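Local coordinates for protein dual function macrocyclase-peptidase POPB (Galerina marginata, PDB 5N4B) that cleaves and macrocyclizes prolyl-containing precursor peptides as a serine peptidase in the biosynthesis of the amanitin toxins, at residues A[588-602]-A[644-657]. The protein carries 1 engineered substitution. Residues are numbered along the deposited sequence; the frame is centred on the assembly and turned at random.
Sequences IVRAPEGTFGAAVPE and NVRTDKVMPATLIT
Ile-588, near the C-terminal end of helix 579-590, packs on Met-651 and Pro-652 beside two neighbouring parallel strands, 598-602 and 653-657, of the alpha/beta-hydrolase sheet. Its CG1 branch crosses the bent Met-651 side chain at about a right angle, 4.0 Å from SD, while CG2 rests against Pro-652 CG. Val-589 sets CG1 against the backbone O and CB of Asn-644. The helix ends at Arg-590, and Ala-591 is the first residue to leave it. Lys-649, extended from the backbone (chi1 -176°), then kinked at chi3, reaches in, and its NZ donates hydrogen bonds of 2.8 Å to Val-589 O and Ala-591 O, lying above both carbonyl planes. One ammonium thus ties the carbonyl of Val-589, in the last turn, to that of Ala-591 just after it. In the type II turn 592-595, the extended Glu-593 accepts a hydrogen bond at OE1 from Val-650 N, which lies above the carboxylate plane (2.9 Å). One water links that OE1 to Asp-648 O, another joins Gly-594 N to Val-650 O. Pro-652 CB touches Phe-596 O, and a water spans Gly-597 O and Ala-653 N. Ala-599 then bonds both ways, its N to Ala-653 O and its O from Leu-655 N. Beyond Val-600, whose CG1 touches Leu-655 O, Pro-601 lays CG on Ile-656 CG1 at 3.7 Å, and its carbonyl O accepts a hydrogen bond from Thr-657 N. Glu-602 lies near Ala-578, the engineered position of the charge-relay serine; OE2 bridges to Lys-715 and accepts from Asn-575, and OE1 hydrogen-bonds a polar side chain of the bound peptide. Its stem runs alongside Thr-657, with CG 3.3 Å from OG1.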
loop_
_atom_site.group_PDB
_atom_site.type_symbol
_atom_site.label_atom_id
_atom_site.label_comp_id
_atom_site.label_asym_id
_atom_site.label_seq_id
_atom_site.Cartn_x
_atom_site.Cartn_y
_atom_site.Cartn_z
ATOM N N ILE A 588 -4.933 -4.159 -21.894
ATOM C CA ILE A 588 -6.043 -4.213 -22.853
ATOM C C ILE A 588 -5.608 -3.685 -24.207
ATOM O O ILE A 588 -6.097 -4.162 -25.229
ATOM C CB ILE A 588 -7.358 -3.564 -22.372
ATOM C CG1 ILE A 588 -7.267 -2.065 -22.232
ATOM C CG2 ILE A 588 -7.854 -4.208 -21.075
ATOM C CD1 ILE A 588 -8.604 -1.439 -21.832
ATOM N N VAL A 589 -4.664 -2.741 -24.241
ATOM C CA VAL A 589 -4.109 -2.260 -25.504
ATOM C C VAL A 589 -3.302 -3.360 -26.182
ATOM O O VAL A 589 -3.375 -3.549 -27.413
ATOM C CB VAL A 589 -3.267 -1.002 -25.243
ATOM C CG1 VAL A 589 -2.429 -0.654 -26.467
ATOM C CG2 VAL A 589 -4.172 0.189 -24.753
ATOM N N ARG A 590 -2.518 -4.102 -25.404
ATOM C CA ARG A 590 -1.497 -4.987 -25.975
ATOM C C ARG A 590 -1.994 -6.396 -26.266
ATOM O O ARG A 590 -1.516 -7.039 -27.226
ATOM C CB ARG A 590 -0.284 -5.069 -25.041
ATOM C CG ARG A 590 0.468 -3.747 -24.945
ATOM C CD ARG A 590 1.659 -3.753 -23.985
ATOM N NE ARG A 590 2.752 -4.557 -24.510
ATOM C CZ ARG A 590 3.652 -4.147 -25.405
ATOM N NH1 ARG A 590 3.648 -2.901 -25.855
ATOM N NH2 ARG A 590 4.582 -4.981 -25.850
ATOM N N ALA A 591 -2.897 -6.928 -25.484
ATOM C CA ALA A 591 -3.241 -8.332 -25.615
ATOM C C ALA A 591 -4.069 -8.565 -26.868
ATOM O O ALA A 591 -4.767 -7.670 -27.332
ATOM C CB ALA A 591 -4.079 -8.761 -24.421
ATOM N N PRO A 592 -4.036 -9.776 -27.410
ATOM C CA PRO A 592 -4.913 -10.094 -28.524
ATOM C C PRO A 592 -6.380 -9.787 -28.195
ATOM O O PRO A 592 -6.851 -9.936 -27.060
ATOM C CB PRO A 592 -4.671 -11.578 -28.751
ATOM C CG PRO A 592 -3.341 -11.839 -28.213
ATOM C CD PRO A 592 -3.191 -10.909 -27.010
ATOM N N GLU A 593 -7.121 -9.337 -29.208
ATOM C CA GLU A 593 -8.545 -9.122 -29.061
ATOM C C GLU A 593 -9.197 -10.353 -28.445
ATOM O O GLU A 593 -8.902 -11.487 -28.820
ATOM C CB GLU A 593 -9.125 -8.817 -30.447
ATOM C CG GLU A 593 -10.533 -8.426 -30.410
ATOM C CD GLU A 593 -11.049 -8.044 -31.815
ATOM O OE1 GLU A 593 -10.625 -7.004 -32.417
ATOM O OE2 GLU A 593 -11.837 -8.854 -32.338
ATOM N N GLY A 594 -10.048 -10.125 -27.447
ATOM C CA GLY A 594 -10.783 -11.171 -26.764
ATOM C C GLY A 594 -10.039 -11.854 -25.639
ATOM O O GLY A 594 -10.568 -12.792 -25.039
ATOM N N THR A 595 -8.833 -11.414 -25.309
ATOM C CA THR A 595 -8.126 -12.005 -24.173
ATOM C C THR A 595 -8.865 -11.731 -22.873
ATOM O O THR A 595 -8.877 -12.581 -21.973
ATOM C CB THR A 595 -6.714 -11.420 -24.072
ATOM O OG1 THR A 595 -5.942 -11.763 -25.212
ATOM C CG2 THR A 595 -5.935 -11.940 -22.865
ATOM N N PHE A 596 -9.455 -10.549 -22.744
ATOM C CA PHE A 596 -10.144 -10.158 -21.529
ATOM C C PHE A 596 -11.598 -9.889 -21.830
ATOM O O PHE A 596 -11.931 -9.404 -22.907
ATOM C CB PHE A 596 -9.519 -8.879 -20.996
ATOM C CG PHE A 596 -8.047 -8.983 -20.756
ATOM C CD1 PHE A 596 -7.576 -9.811 -19.763
ATOM C CD2 PHE A 596 -7.135 -8.282 -21.500
ATOM C CE1 PHE A 596 -6.221 -9.950 -19.525
ATOM C CE2 PHE A 596 -5.754 -8.396 -21.262
ATOM C CZ PHE A 596 -5.316 -9.231 -20.264
ATOM N N GLY A 597 -12.449 -10.186 -20.854
ATOM C CA GLY A 597 -13.876 -9.920 -20.948
ATOM C C GLY A 597 -14.303 -8.644 -20.262
ATOM O O GLY A 597 -15.403 -8.159 -20.523
ATOM N N ALA A 598 -13.465 -8.090 -19.384
ATOM C CA ALA A 598 -13.779 -6.847 -18.704
ATOM C C ALA A 598 -12.500 -6.310 -18.096
ATOM O O ALA A 598 -11.576 -7.066 -17.791
ATOM C CB ALA A 598 -14.810 -6.998 -17.595
ATOM N N ALA A 599 -12.481 -4.999 -17.876
ATOM C CA ALA A 599 -11.299 -4.351 -17.339
ATOM C C ALA A 599 -11.688 -3.205 -16.425
ATOM O O ALA A 599 -12.512 -2.364 -16.795
ATOM C CB ALA A 599 -10.411 -3.832 -18.478
ATOM N N VAL A 600 -11.085 -3.157 -15.236
ATOM C CA VAL A 600 -11.362 -2.111 -14.229
ATOM C C VAL A 600 -10.027 -1.563 -13.730
ATOM O O VAL A 600 -9.461 -2.078 -12.747
ATOM C CB VAL A 600 -12.283 -2.581 -13.093
ATOM C CG1 VAL A 600 -12.474 -1.417 -12.108
ATOM C CG2 VAL A 600 -13.583 -3.020 -13.667
ATOM N N PRO A 601 -9.453 -0.548 -14.402
ATOM C CA PRO A 601 -8.254 0.132 -13.887
ATOM C C PRO A 601 -8.643 1.224 -12.920
ATOM O O PRO A 601 -9.497 2.058 -13.251
ATOM C CB PRO A 601 -7.606 0.688 -15.156
ATOM C CG PRO A 601 -8.788 0.941 -16.064
ATOM C CD PRO A 601 -9.867 -0.034 -15.722
ATOM N N GLU A 602 -8.022 1.250 -11.747
ATOM C CA GLU A 602 -8.357 2.202 -10.671
ATOM C C GLU A 602 -7.180 3.153 -10.444
ATOM O O GLU A 602 -6.079 2.721 -10.129
ATOM C CB GLU A 602 -8.696 1.469 -9.377
ATOM C CG GLU A 602 -9.824 0.483 -9.524
ATOM C CD GLU A 602 -10.130 -0.269 -8.225
ATOM O OE1 GLU A 602 -9.944 0.323 -7.119
ATOM O OE2 GLU A 602 -10.613 -1.400 -8.266
ATOM N N ASN A 644 -0.789 4.252 -27.565
ATOM C CA ASN A 644 -0.806 3.020 -28.330
ATOM C C ASN A 644 -2.199 2.489 -28.617
ATOM O O ASN A 644 -2.348 1.321 -28.983
ATOM C CB ASN A 644 0.098 2.001 -27.663
ATOM C CG ASN A 644 1.547 2.358 -27.871
ATOM O OD1 ASN A 644 2.125 2.099 -28.946
ATOM N ND2 ASN A 644 2.139 3.049 -26.906
ATOM N N VAL A 645 -3.234 3.307 -28.454
ATOM C CA VAL A 645 -4.599 2.889 -28.774
ATOM C C VAL A 645 -4.746 2.825 -30.285
ATOM O O VAL A 645 -4.226 3.679 -30.997
ATOM C CB VAL A 645 -5.612 3.860 -28.153
ATOM C CG1 VAL A 645 -7.007 3.443 -28.538
ATOM C CG2 VAL A 645 -5.449 3.925 -26.653
ATOM N N ARG A 646 -5.366 1.758 -30.774
ATOM C CA ARG A 646 -5.598 1.526 -32.196
ATOM C C ARG A 646 -7.073 1.726 -32.504
ATOM O O ARG A 646 -7.916 1.856 -31.630
ATOM C CB ARG A 646 -5.184 0.096 -32.566
ATOM C CG ARG A 646 -3.739 -0.230 -32.350
ATOM C CD ARG A 646 -3.443 -1.696 -32.723
ATOM N NE ARG A 646 -3.652 -1.989 -34.152
ATOM C CZ ARG A 646 -2.705 -1.952 -35.086
ATOM N NH1 ARG A 646 -1.456 -1.658 -34.768
ATOM N NH2 ARG A 646 -3.001 -2.259 -36.346
ATOM N N THR A 647 -7.375 1.730 -33.807
ATOM C CA THR A 647 -8.747 1.871 -34.271
ATOM C C THR A 647 -9.369 0.562 -34.693
ATOM O O THR A 647 -10.507 0.569 -35.177
ATOM C CB THR A 647 -8.857 2.848 -35.445
ATOM O OG1 THR A 647 -8.059 2.411 -36.556
ATOM C CG2 THR A 647 -8.472 4.248 -35.064
ATOM N N ASP A 648 -8.609 -0.534 -34.693
ATOM C CA ASP A 648 -9.028 -1.790 -35.313
ATOM C C ASP A 648 -9.179 -2.955 -34.342
ATOM O O ASP A 648 -9.304 -4.095 -34.807
ATOM C CB ASP A 648 -8.092 -2.157 -36.471
ATOM C CG ASP A 648 -6.691 -2.452 -36.036
ATOM O OD1 ASP A 648 -6.335 -2.249 -34.829
ATOM O OD2 ASP A 648 -5.859 -2.788 -36.956
ATOM N N LYS A 649 -9.090 -2.726 -33.023
ATOM C CA LYS A 649 -9.213 -3.810 -32.048
ATOM C C LYS A 649 -10.424 -3.561 -31.156
ATOM O O LYS A 649 -10.547 -2.482 -30.568
ATOM C CB LYS A 649 -7.942 -3.894 -31.196
ATOM C CG LYS A 649 -7.884 -5.018 -30.224
ATOM C CD LYS A 649 -6.605 -5.019 -29.339
ATOM C CE LYS A 649 -5.392 -5.428 -30.091
ATOM N NZ LYS A 649 -4.254 -5.571 -29.168
ATOM N N VAL A 650 -11.273 -4.579 -31.001
ATOM C CA VAL A 650 -12.386 -4.497 -30.063
ATOM C C VAL A 650 -11.820 -4.501 -28.645
ATOM O O VAL A 650 -10.995 -5.362 -28.297
ATOM C CB VAL A 650 -13.374 -5.644 -30.294
ATOM C CG1 VAL A 650 -14.416 -5.687 -29.197
ATOM C CG2 VAL A 650 -14.081 -5.508 -31.657
ATOM N N MET A 651 -12.241 -3.525 -27.828
ATOM C CA MET A 651 -11.858 -3.429 -26.428
ATOM C C MET A 651 -12.885 -4.127 -25.548
ATOM O O MET A 651 -14.083 -4.047 -25.810
ATOM C CB MET A 651 -11.739 -1.968 -25.989
ATOM C CG MET A 651 -10.565 -1.220 -26.550
ATOM S SD MET A 651 -8.967 -1.827 -25.882
ATOM C CE MET A 651 -8.529 -2.604 -27.394
ATOM N N PRO A 652 -12.452 -4.784 -24.469
ATOM C CA PRO A 652 -13.415 -5.296 -23.500
ATOM C C PRO A 652 -14.173 -4.161 -22.848
ATOM O O PRO A 652 -13.695 -3.035 -22.763
ATOM C CB PRO A 652 -12.527 -5.996 -22.449
ATOM C CG PRO A 652 -11.255 -5.248 -22.511
ATOM C CD PRO A 652 -11.076 -4.886 -23.987
ATOM N N ALA A 653 -15.337 -4.514 -22.299
ATOM C CA ALA A 653 -16.048 -3.593 -21.410
ATOM C C ALA A 653 -15.089 -3.087 -20.347
ATOM O O ALA A 653 -14.443 -3.887 -19.674
ATOM C CB ALA A 653 -17.214 -4.301 -20.721
ATOM N N THR A 654 -15.021 -1.760 -20.179
ATOM C CA THR A 654 -14.037 -1.126 -19.339
ATOM C C THR A 654 -14.740 -0.088 -18.481
ATOM O O THR A 654 -15.494 0.753 -18.992
ATOM C CB THR A 654 -12.948 -0.469 -20.193
ATOM O OG1 THR A 654 -12.215 -1.472 -20.917
ATOM C CG2 THR A 654 -11.945 0.257 -19.337
ATOM N N LEU A 655 -14.478 -0.141 -17.173
ATOM C CA LEU A 655 -14.980 0.820 -16.195
ATOM C C LEU A 655 -13.760 1.348 -15.469
ATOM O O LEU A 655 -13.132 0.641 -14.672
ATOM C CB LEU A 655 -15.945 0.213 -15.212
ATOM C CG LEU A 655 -16.430 1.190 -14.126
ATOM C CD1 LEU A 655 -17.260 2.311 -14.741
ATOM C CD2 LEU A 655 -17.258 0.488 -13.093
ATOM N N ILE A 656 -13.335 2.548 -15.807
ATOM C CA ILE A 656 -12.182 3.196 -15.171
ATOM C C ILE A 656 -12.697 3.948 -13.958
ATOM O O ILE A 656 -13.798 4.518 -14.006
ATOM C CB ILE A 656 -11.504 4.144 -16.185
ATOM C CG1 ILE A 656 -11.157 3.387 -17.477
ATOM C CG2 ILE A 656 -10.312 4.816 -15.567
ATOM C CD1 ILE A 656 -10.234 4.087 -18.413
ATOM N N THR A 657 -11.965 3.944 -12.884
ATOM C CA THR A 657 -12.394 4.675 -11.687
ATOM C C THR A 657 -11.244 5.535 -11.191
ATOM O O THR A 657 -10.096 5.088 -11.161
ATOM C CB THR A 657 -12.980 3.768 -10.570
ATOM O OG1 THR A 657 -11.942 2.999 -9.976
ATOM C CG2 THR A 657 -14.011 2.777 -11.150
HETATM O O HOH W 1 -10.578 -6.962 -34.931
HETATM O O HOH W 2 -11.067 -7.533 -26.526
HETATM O O HOH W 3 -16.423 -7.272 -22.790
#